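C381 turret protein (Sulfolobus turreted icosahedral virus, PDB 4IND) builds, as five copies of a three-jelly-roll chain, the turret assembly of an archaeal icosahedral virus. Local coordinates at residues A[170-175]-A[236-241]; A[176-181]-A[230-235]. One frame throughout, in Å; residues are numbered along the deposited sequence.

Contact 1: A[170-175]-A[236-241]; sequences SFRLRK and YEDVKF. With 2HP (dihydrogenphosphate ion), chain V; 2HP (dihydrogenphosphate ion), chain U.
Glu237 O takes Leu173 N in a nearly straight bond (2.8 Å, 169°) and also receives a CA-H...O contact from Arg172 CA. Antiparallel partners Phe171 and Val239 are joined by two backbone hydrogen bonds: Val239 N reaches Phe171 O at 2.8 Å and Phe171 N reaches Val239 O at 3.0 Å. On their shared face Val239 splits its methyl groups: CG1 meets Phe171 CE1 at 3.8 Å, while CG2 packs against Leu173 CD1. With chi1 at 41°, Phe171 holds CG between its own N and carbonyl carbon, bringing the ring to Val239. Arg172, on the face of Ser170 and Asp238, runs beside Glu237 with guanidinium and carboxylate planes 76° apart. Glu237 OE1 stands 4.2 Å from Arg172 NE, outside the guanidinium plane with no N-H aimed at it, so any attraction is probably electrostatic only. Arg172 NH1 pairs with Glu125, and NH2 donates in plane to O1 of one phosphate, 3.2 Å away, which Leu79 N and Arg147 NH2 of the first domain also bind. A second accepts Glu237 N through O2 at 2.7 Å and also binds Lys181 and Arg154 of a neighbouring subunit. Bound anions thus bridge two domains and two subunits, at least in the crystal.

Contact 2: A[176-181]-A[230-235]; sequences GTYAIK and LKITGD. With 2HP (dihydrogenphosphate ion), chain B; 2HP (dihydrogenphosphate ion), chain Y.
Gly176 and Ile232 form a hydrogen-bonded antiparallel pair at the edge of a four-stranded sheet of the middle jelly roll, with strand order 155-163, 253-262, 176-187, 221-232. Four backbone bonds carry the pairing. Gly176 N meets Ile232 O at 2.9 Å and Ile232 N meets Gly176 O at 2.7 Å, the latter bent to 141° at the hydrogen; Tyr178 and Leu230 exchange a matching pair. Between them Thr177 faces Lys231 in a non-hydrogen-bonded pair. Gly176 has phi 152°, a backbone conformation accessible chiefly to glycine. Apolar contacts lie on the face of Tyr178, Leu230 and Ile232. Tyr178 crosses Ile232 at about a right angle, its CD2 3.8 Å from Ile232 CG1, while its hydroxyl bonds Arg174 O and its ring meets Phe149 edge-to-face. Further along, Ile180 CD1 touches Leu230 CD1 at 3.8 Å, and both side chains also pack on Ile202 of the facing sheet. The two lysines end on bound phosphates. Lys181 NZ donates to a phosphate that Glu237 N of another subunit also binds. Lys231 is fully extended, chi1 through chi4 all near 180°, which carries NZ to within 2.8 Å of O3 of a different phosphate, also held by His296 NE2.

Both contacts belong to the middle jelly roll, but to different sheets: contact 1 joins strands 168-172 and 238-243, contact 2 strands 176-187 and 221-232. Short connections, 173-175 and 233-237, carry each strand of one pair into a strand of the other, and the centres lie about 8 Å apart. Between the sheets Val239 CG1 meets Leu230 CD1 at 3.7 Å, so the inward faces share one apolar interior. Contact 2 is the buried one, with four backbone bonds and no opposite charges facing across it; contact 1 is partly buried, and the face of Arg172 and Asp238 carries charged side chains that meet phosphates and a neighbouring subunit. Phosphates border both, and both reach the second subunit.

Contact 1: A[170-175]-A[236-241]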
ATOM      1  N   SER A 170      11.493  -1.237 -25.395  1.00 26.38           N
ATOM      2  CA  SER A 170      12.023  -0.918 -24.067  1.00 29.90           C
ATOM      3  C   SER A 170      10.923  -0.316 -23.211  1.00 28.53           C
ATOM      4  O   SER A 170      10.008   0.313 -23.729  1.00 28.55           O
ATOM      5  CB  SER A 170      13.170   0.091 -24.170  1.00 36.49           C
ATOM      6  OG  SER A 170      14.254  -0.453 -24.886  1.00 46.69           O
ATOM      7  N   PHE A 171      11.033  -0.480 -21.895  1.00 28.71           N
ATOM      8  CA  PHE A 171      10.105   0.175 -20.978  1.00 31.44           C
ATOM      9  C   PHE A 171      10.731   0.264 -19.589  1.00 30.81           C
ATOM     10  O   PHE A 171      11.658  -0.472 -19.282  1.00 35.52           O
ATOM     11  CB  PHE A 171       8.744  -0.543 -20.961  1.00 27.64           C
ATOM     12  CG  PHE A 171       8.836  -2.042 -20.971  1.00 30.74           C
ATOM     13  CD1 PHE A 171       8.967  -2.758 -19.789  1.00 35.93           C
ATOM     14  CD2 PHE A 171       8.776  -2.741 -22.162  1.00 25.50           C
ATOM     15  CE1 PHE A 171       9.051  -4.146 -19.795  1.00 35.57           C
ATOM     16  CE2 PHE A 171       8.855  -4.130 -22.177  1.00 34.31           C
ATOM     17  CZ  PHE A 171       8.995  -4.836 -20.992  1.00 32.39           C
ATOM     18  N   ARG A 172      10.247   1.190 -18.772  1.00 36.67           N
ATOM     19  CA  ARG A 172      10.748   1.353 -17.406  1.00 29.89           C
ATOM     20  C   ARG A 172       9.779   0.675 -16.463  1.00 36.80           C
ATOM     21  O   ARG A 172       8.573   0.871 -16.574  1.00 38.13           O
ATOM     22  CB  ARG A 172      10.836   2.845 -17.028  1.00 29.76           C
ATOM     23  CG  ARG A 172      11.336   3.069 -15.616  1.00 37.43           C
ATOM     24  CD  ARG A 172      10.811   4.339 -14.950  1.00 42.18           C
ATOM     25  NE  ARG A 172       9.385   4.257 -14.627  1.00 43.25           N
ATOM     26  CZ  ARG A 172       8.706   5.262 -14.071  1.00 53.57           C
ATOM     27  NH1 ARG A 172       9.323   6.413 -13.799  1.00 62.44           N
ATOM     28  NH2 ARG A 172       7.411   5.144 -13.801  1.00 41.63           N
ATOM     29  N   LEU A 173      10.294  -0.126 -15.533  1.00 32.69           N
ATOM     30  CA  LEU A 173       9.451  -0.738 -14.506  1.00 34.01           C
ATOM     31  C   LEU A 173       9.925  -0.283 -13.145  1.00 32.74           C
ATOM     32  O   LEU A 173      11.118  -0.361 -12.855  1.00 33.72           O
ATOM     33  CB  LEU A 173       9.537  -2.261 -14.572  1.00 29.42           C
ATOM     34  CG  LEU A 173       9.130  -2.909 -15.886  1.00 29.32           C
ATOM     35  CD1 LEU A 173       9.284  -4.428 -15.783  1.00 31.26           C
ATOM     36  CD2 LEU A 173       7.691  -2.544 -16.231  1.00 32.15           C
ATOM     37  N   ARG A 174       9.014   0.184 -12.299  1.00 34.81           N
ATOM     38  CA  ARG A 174       9.425   0.573 -10.956  1.00 38.80           C
ATOM     39  C   ARG A 174       9.517  -0.707 -10.138  1.00 38.88           C
ATOM     40  O   ARG A 174       9.174  -1.775 -10.629  1.00 37.13           O
ATOM     41  CB  ARG A 174       8.405   1.514 -10.342  1.00 49.76           C
ATOM     42  CG  ARG A 174       7.030   0.886 -10.276  1.00 60.92           C
ATOM     43  CD  ARG A 174       6.162   1.570  -9.256  1.00 81.02           C
ATOM     44  NE  ARG A 174       4.842   0.963  -9.230  1.00 93.22           N
ATOM     45  CZ  ARG A 174       3.805   1.370  -9.957  1.00 97.12           C
ATOM     46  NH1 ARG A 174       3.911   2.411 -10.783  1.00 90.27           N
ATOM     47  NH2 ARG A 174       2.649   0.725  -9.846  1.00101.24           N
ATOM     48  N   LYS A 175       9.946  -0.598  -8.893  1.00 24.30           N
ATOM     49  CA  LYS A 175      10.167  -1.780  -8.062  1.00 25.68           C
ATOM     50  C   LYS A 175       8.960  -2.702  -8.035  1.00 29.48           C
ATOM     51  O   LYS A 175       7.806  -2.267  -7.990  1.00 33.86           O
ATOM     52  CB  LYS A 175      10.567  -1.389  -6.629  1.00 28.21           C
ATOM     53  CG  LYS A 175       9.468  -0.712  -5.815  1.00 32.27           C
ATOM     54  CD  LYS A 175      10.030  -0.158  -4.490  1.00 27.30           C
ATOM     55  CE  LYS A 175       8.932   0.407  -3.594  1.00 32.21           C
ATOM     56  NZ  LYS A 175       8.060  -0.690  -3.063  1.00 36.85           N
ATOM     57  N   TYR A 236      17.639  -0.930 -11.019  1.00 28.56           N
ATOM     58  CA  TYR A 236      17.741  -1.055 -12.470  1.00 34.40           C
ATOM     59  C   TYR A 236      16.345  -1.214 -13.023  1.00 31.49           C
ATOM     60  O   TYR A 236      15.740  -2.259 -12.893  1.00 29.32           O
ATOM     61  CB  TYR A 236      18.629  -2.252 -12.845  1.00 31.62           C
ATOM     62  CG  TYR A 236      20.066  -2.023 -12.457  1.00 33.31           C
ATOM     63  CD1 TYR A 236      20.951  -1.415 -13.332  1.00 38.75           C
ATOM     64  CD2 TYR A 236      20.522  -2.361 -11.193  1.00 39.26           C
ATOM     65  CE1 TYR A 236      22.253  -1.173 -12.970  1.00 43.62           C
ATOM     66  CE2 TYR A 236      21.840  -2.125 -10.817  1.00 40.41           C
ATOM     67  CZ  TYR A 236      22.696  -1.529 -11.711  1.00 47.77           C
ATOM     68  OH  TYR A 236      24.003  -1.282 -11.350  1.00 56.81           O
ATOM     69  N   GLU A 237      15.816  -0.161 -13.634  1.00 22.99           N
ATOM     70  CA  GLU A 237      14.400  -0.162 -13.965  1.00 30.96           C
ATOM     71  C   GLU A 237      14.144  -0.245 -15.457  1.00 29.64           C
ATOM     72  O   GLU A 237      13.031  -0.526 -15.867  1.00 28.86           O
ATOM     73  CB  GLU A 237      13.712   1.079 -13.372  1.00 28.08           C
ATOM     74  CG  GLU A 237      13.877   1.154 -11.859  1.00 34.63           C
ATOM     75  CD  GLU A 237      13.050   2.243 -11.185  1.00 35.51           C
ATOM     76  OE1 GLU A 237      12.255   2.918 -11.866  1.00 37.36           O
ATOM     77  OE2 GLU A 237      13.220   2.438  -9.953  1.00 40.36           O
ATOM     78  N   ASP A 238      15.162   0.026 -16.261  1.00 32.56           N
ATOM     79  CA  ASP A 238      14.949   0.026 -17.706  1.00 36.36           C
ATOM     80  C   ASP A 238      15.113  -1.376 -18.287  1.00 29.93           C
ATOM     81  O   ASP A 238      16.165  -2.011 -18.182  1.00 34.28           O
ATOM     82  CB  ASP A 238      15.829   1.066 -18.405  1.00 39.26           C
ATOM     83  CG  ASP A 238      15.340   2.511 -18.167  1.00 50.93           C
ATOM     84  OD1 ASP A 238      14.239   2.885 -18.642  1.00 41.51           O
ATOM     85  OD2 ASP A 238      16.057   3.277 -17.501  1.00 56.61           O
ATOM     86  N   VAL A 239      14.031  -1.870 -18.855  1.00 21.67           N
ATOM     87  CA  VAL A 239      13.990  -3.236 -19.389  1.00 25.55           C
ATOM     88  C   VAL A 239      14.060  -3.159 -20.911  1.00 26.88           C
ATOM     89  O   VAL A 239      13.436  -2.288 -21.524  1.00 30.06           O
ATOM     90  CB  VAL A 239      12.718  -3.947 -18.945  1.00 31.84           C
ATOM     91  CG1 VAL A 239      12.635  -5.359 -19.543  1.00 24.42           C
ATOM     92  CG2 VAL A 239      12.652  -3.998 -17.418  1.00 38.07           C
ATOM     93  N   LYS A 240      14.823  -4.059 -21.520  1.00 29.17           N
ATOM     94  CA  LYS A 240      14.941  -4.075 -22.984  1.00 29.19           C
ATOM     95  C   LYS A 240      14.627  -5.448 -23.569  1.00 32.98           C
ATOM     96  O   LYS A 240      15.221  -6.453 -23.175  1.00 32.04           O
ATOM     97  CB  LYS A 240      16.344  -3.642 -23.377  1.00 38.71           C
ATOM     98  CG  LYS A 240      16.563  -3.538 -24.866  1.00 56.94           C
ATOM     99  CD  LYS A 240      17.978  -3.062 -25.140  1.00 65.78           C
ATOM    100  CE  LYS A 240      18.303  -3.100 -26.613  1.00 76.77           C
ATOM    101  NZ  LYS A 240      19.731  -2.734 -26.858  1.00 83.07           N
ATOM    102  N   PHE A 241      13.678  -5.487 -24.498  1.00 27.88           N
ATOM    103  CA  PHE A 241      13.377  -6.716 -25.225  1.00 24.29           C
ATOM    104  C   PHE A 241      13.990  -6.581 -26.617  1.00 33.31           C
ATOM    105  O   PHE A 241      13.830  -5.550 -27.262  1.00 39.20           O
ATOM    106  CB  PHE A 241      11.872  -6.917 -25.321  1.00 30.15           C
ATOM    107  CG  PHE A 241      11.465  -7.839 -26.432  1.00 32.48           C
ATOM    108  CD1 PHE A 241      11.761  -9.190 -26.370  1.00 38.66           C
ATOM    109  CD2 PHE A 241      10.797  -7.349 -27.548  1.00 40.83           C
ATOM    110  CE1 PHE A 241      11.396 -10.047 -27.393  1.00 42.35           C
ATOM    111  CE2 PHE A 241      10.415  -8.194 -28.577  1.00 39.81           C
ATOM    112  CZ  PHE A 241      10.726  -9.556 -28.504  1.00 38.08           C
TER
HETATM  113  P   2HP V 402      18.362   2.076 -15.134  1.00 48.73           P
HETATM  114  O1  2HP V 402      18.686   0.610 -15.545  1.00 52.26           O
HETATM  115  O2  2HP V 402      17.058   2.162 -14.404  1.00 44.20           O
HETATM  116  O3  2HP V 402      18.052   2.862 -16.360  1.00 48.98           O
HETATM  117  O4  2HP V 402      19.504   2.780 -14.354  1.00 77.42           O
HETATM  118  P   2HP U 401       3.805   3.985 -14.756  1.00 50.65           P
HETATM  119  O1  2HP U 401       4.953   3.129 -14.286  1.00 55.48           O
HETATM  120  O2  2HP U 401       4.514   5.271 -15.045  1.00 35.64           O
HETATM  121  O3  2HP U 401       2.773   4.129 -13.593  1.00 46.99           O
HETATM  122  O4  2HP U 401       3.134   3.488 -16.076  1.00 54.88           O
HETATM  123  O   HOH W   1      10.952   1.915  -7.788  1.00 30.22           O

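Contact 2: A[176-181]-A[230-235]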
ATOM      1  N   GLY A 176       9.237  -3.999  -8.060  1.00 25.30           N
ATOM      2  CA  GLY A 176       8.184  -5.002  -8.075  1.00 30.40           C
ATOM      3  C   GLY A 176       8.682  -6.252  -8.768  1.00 32.19           C
ATOM      4  O   GLY A 176       9.818  -6.298  -9.225  1.00 29.96           O
ATOM      5  N   THR A 177       7.851  -7.285  -8.814  1.00 31.87           N
ATOM      6  CA  THR A 177       8.134  -8.434  -9.651  1.00 28.67           C
ATOM      7  C   THR A 177       7.091  -8.458 -10.746  1.00 27.73           C
ATOM      8  O   THR A 177       5.913  -8.185 -10.496  1.00 29.40           O
ATOM      9  CB  THR A 177       8.089  -9.735  -8.825  1.00 29.28           C
ATOM     10  OG1 THR A 177       9.087  -9.666  -7.795  1.00 37.15           O
ATOM     11  CG2 THR A 177       8.358 -10.953  -9.721  1.00 33.79           C
ATOM     12  N   TYR A 178       7.525  -8.747 -11.969  1.00 24.34           N
ATOM     13  CA  TYR A 178       6.638  -8.688 -13.117  1.00 27.68           C
ATOM     14  C   TYR A 178       6.663  -9.939 -13.961  1.00 33.27           C
ATOM     15  O   TYR A 178       7.698 -10.588 -14.108  1.00 27.84           O
ATOM     16  CB  TYR A 178       7.045  -7.535 -14.015  1.00 23.71           C
ATOM     17  CG  TYR A 178       6.963  -6.176 -13.365  1.00 27.79           C
ATOM     18  CD1 TYR A 178       5.880  -5.340 -13.595  1.00 32.42           C
ATOM     19  CD2 TYR A 178       7.969  -5.727 -12.524  1.00 27.65           C
ATOM     20  CE1 TYR A 178       5.806  -4.070 -13.014  1.00 29.07           C
ATOM     21  CE2 TYR A 178       7.907  -4.456 -11.936  1.00 25.05           C
ATOM     22  CZ  TYR A 178       6.825  -3.648 -12.177  1.00 32.91           C
ATOM     23  OH  TYR A 178       6.760  -2.389 -11.617  1.00 37.75           O
ATOM     24  N   ALA A 179       5.516 -10.257 -14.539  1.00 28.30           N
ATOM     25  CA  ALA A 179       5.437 -11.291 -15.563  1.00 27.03           C
ATOM     26  C   ALA A 179       5.494 -10.587 -16.909  1.00 32.81           C
ATOM     27  O   ALA A 179       4.841  -9.560 -17.107  1.00 30.13           O
ATOM     28  CB  ALA A 179       4.163 -12.085 -15.433  1.00 24.09           C
ATOM     29  N   ILE A 180       6.285 -11.126 -17.833  1.00 26.01           N
ATOM     30  CA  ILE A 180       6.253 -10.657 -19.211  1.00 27.13           C
ATOM     31  C   ILE A 180       5.821 -11.847 -20.055  1.00 27.85           C
ATOM     32  O   ILE A 180       6.519 -12.859 -20.114  1.00 31.52           O
ATOM     33  CB  ILE A 180       7.619 -10.187 -19.662  1.00 29.20           C
ATOM     34  CG1 ILE A 180       8.041  -8.971 -18.836  1.00 28.65           C
ATOM     35  CG2 ILE A 180       7.590  -9.842 -21.148  1.00 30.93           C
ATOM     36  CD1 ILE A 180       9.492  -8.562 -19.063  1.00 34.95           C
ATOM     37  N   LYS A 181       4.642 -11.736 -20.656  1.00 23.24           N
ATOM     38  CA  LYS A 181       4.059 -12.823 -21.413  1.00 27.30           C
ATOM     39  C   LYS A 181       3.992 -12.402 -22.877  1.00 27.08           C
ATOM     40  O   LYS A 181       3.531 -11.298 -23.210  1.00 29.99           O
ATOM     41  CB  LYS A 181       2.660 -13.174 -20.880  1.00 26.61           C
ATOM     42  CG  LYS A 181       2.041 -14.411 -21.532  1.00 35.83           C
ATOM     43  CD  LYS A 181       0.577 -14.601 -21.126  1.00 37.30           C
ATOM     44  CE  LYS A 181       0.435 -14.837 -19.617  1.00 32.72           C
ATOM     45  NZ  LYS A 181      -0.996 -15.130 -19.257  1.00 39.03           N
ATOM     46  N   LEU A 230      10.612 -10.973 -14.077  1.00 29.01           N
ATOM     47  CA  LEU A 230      11.727 -10.135 -13.656  1.00 23.15           C
ATOM     48  C   LEU A 230      11.472  -9.640 -12.264  1.00 29.28           C
ATOM     49  O   LEU A 230      10.406  -9.083 -11.996  1.00 29.52           O
ATOM     50  CB  LEU A 230      11.825  -8.882 -14.547  1.00 25.06           C
ATOM     51  CG  LEU A 230      12.199  -9.051 -15.998  1.00 30.27           C
ATOM     52  CD1 LEU A 230      12.241  -7.661 -16.675  1.00 26.20           C
ATOM     53  CD2 LEU A 230      13.545  -9.703 -16.048  1.00 38.73           C
ATOM     54  N   LYS A 231      12.447  -9.815 -11.381  1.00 21.79           N
ATOM     55  CA  LYS A 231      12.369  -9.135 -10.099  1.00 36.28           C
ATOM     56  C   LYS A 231      13.080  -7.788 -10.184  1.00 29.53           C
ATOM     57  O   LYS A 231      14.308  -7.716 -10.261  1.00 32.54           O
ATOM     58  CB  LYS A 231      12.954  -9.973  -8.972  1.00 30.22           C
ATOM     59  CG  LYS A 231      12.860  -9.231  -7.626  1.00 34.22           C
ATOM     60  CD  LYS A 231      13.393 -10.031  -6.446  1.00 35.71           C
ATOM     61  CE  LYS A 231      13.141  -9.230  -5.174  1.00 45.49           C
ATOM     62  NZ  LYS A 231      13.630  -9.907  -3.957  1.00 50.00           N
ATOM     63  N   ILE A 232      12.307  -6.713 -10.212  1.00 25.71           N
ATOM     64  CA  ILE A 232      12.899  -5.382 -10.262  1.00 25.53           C
ATOM     65  C   ILE A 232      13.081  -4.893  -8.831  1.00 24.48           C
ATOM     66  O   ILE A 232      12.124  -4.498  -8.181  1.00 30.45           O
ATOM     67  CB  ILE A 232      12.006  -4.405 -11.036  1.00 26.12           C
ATOM     68  CG1 ILE A 232      11.723  -4.954 -12.446  1.00 30.51           C
ATOM     69  CG2 ILE A 232      12.656  -3.001 -11.094  1.00 21.39           C
ATOM     70  CD1 ILE A 232      12.988  -5.033 -13.334  1.00 33.64           C
ATOM     71  N   THR A 233      14.306  -4.966  -8.333  1.00 22.86           N
ATOM     72  CA  THR A 233      14.621  -4.427  -7.008  1.00 32.58           C
ATOM     73  C   THR A 233      14.287  -2.938  -7.002  1.00 31.01           C
ATOM     74  O   THR A 233      13.759  -2.406  -6.026  1.00 35.56           O
ATOM     75  CB  THR A 233      16.097  -4.604  -6.702  1.00 36.09           C
ATOM     76  OG1 THR A 233      16.388  -6.000  -6.614  1.00 34.35           O
ATOM     77  CG2 THR A 233      16.477  -3.917  -5.387  1.00 40.65           C
ATOM     78  N   GLY A 234      14.587  -2.276  -8.109  1.00 26.29           N
ATOM     79  CA  GLY A 234      14.360  -0.845  -8.208  1.00 26.58           C
ATOM     80  C   GLY A 234      15.575  -0.031  -8.597  1.00 26.14           C
ATOM     81  O   GLY A 234      15.442   1.141  -8.991  1.00 30.14           O
ATOM     82  N   ASP A 235      16.769  -0.623  -8.493  1.00 31.65           N
ATOM     83  CA  ASP A 235      17.969   0.119  -8.851  1.00 30.97           C
ATOM     84  C   ASP A 235      18.297   0.001 -10.339  1.00 32.93           C
ATOM     85  O   ASP A 235      19.111   0.755 -10.856  1.00 37.42           O
ATOM     86  CB  ASP A 235      19.188  -0.202  -7.949  1.00 29.47           C
ATOM     87  CG  ASP A 235      19.444  -1.709  -7.781  1.00 29.09           C
ATOM     88  OD1 ASP A 235      18.587  -2.540  -8.159  1.00 29.36           O
ATOM     89  OD2 ASP A 235      20.515  -2.067  -7.245  1.00 34.15           O
TER
HETATM   90  P   2HP B 403      12.156 -13.057  -3.080  1.00120.44           P
HETATM   91  O1  2HP B 403      12.291 -14.550  -3.046  1.00117.45           O
HETATM   92  O2  2HP B 403      11.727 -12.792  -4.495  1.00120.02           O
HETATM   93  O3  2HP B 403      13.539 -12.401  -2.744  1.00 92.84           O
HETATM   94  O4  2HP B 403      11.027 -12.561  -2.130  1.00 89.67           O
HETATM   95  P   2HP Y 402      -4.454 -13.503 -19.278  1.00 47.28           P
HETATM   96  O1  2HP Y 402      -4.342 -14.961 -18.737  1.00 54.11           O
HETATM   97  O2  2HP Y 402      -4.537 -12.515 -18.157  1.00 41.75           O
HETATM   98  O3  2HP Y 402      -5.751 -13.292 -19.980  1.00 51.98           O
HETATM   99  O4  2HP Y 402      -3.235 -13.211 -20.198  1.00 74.13           O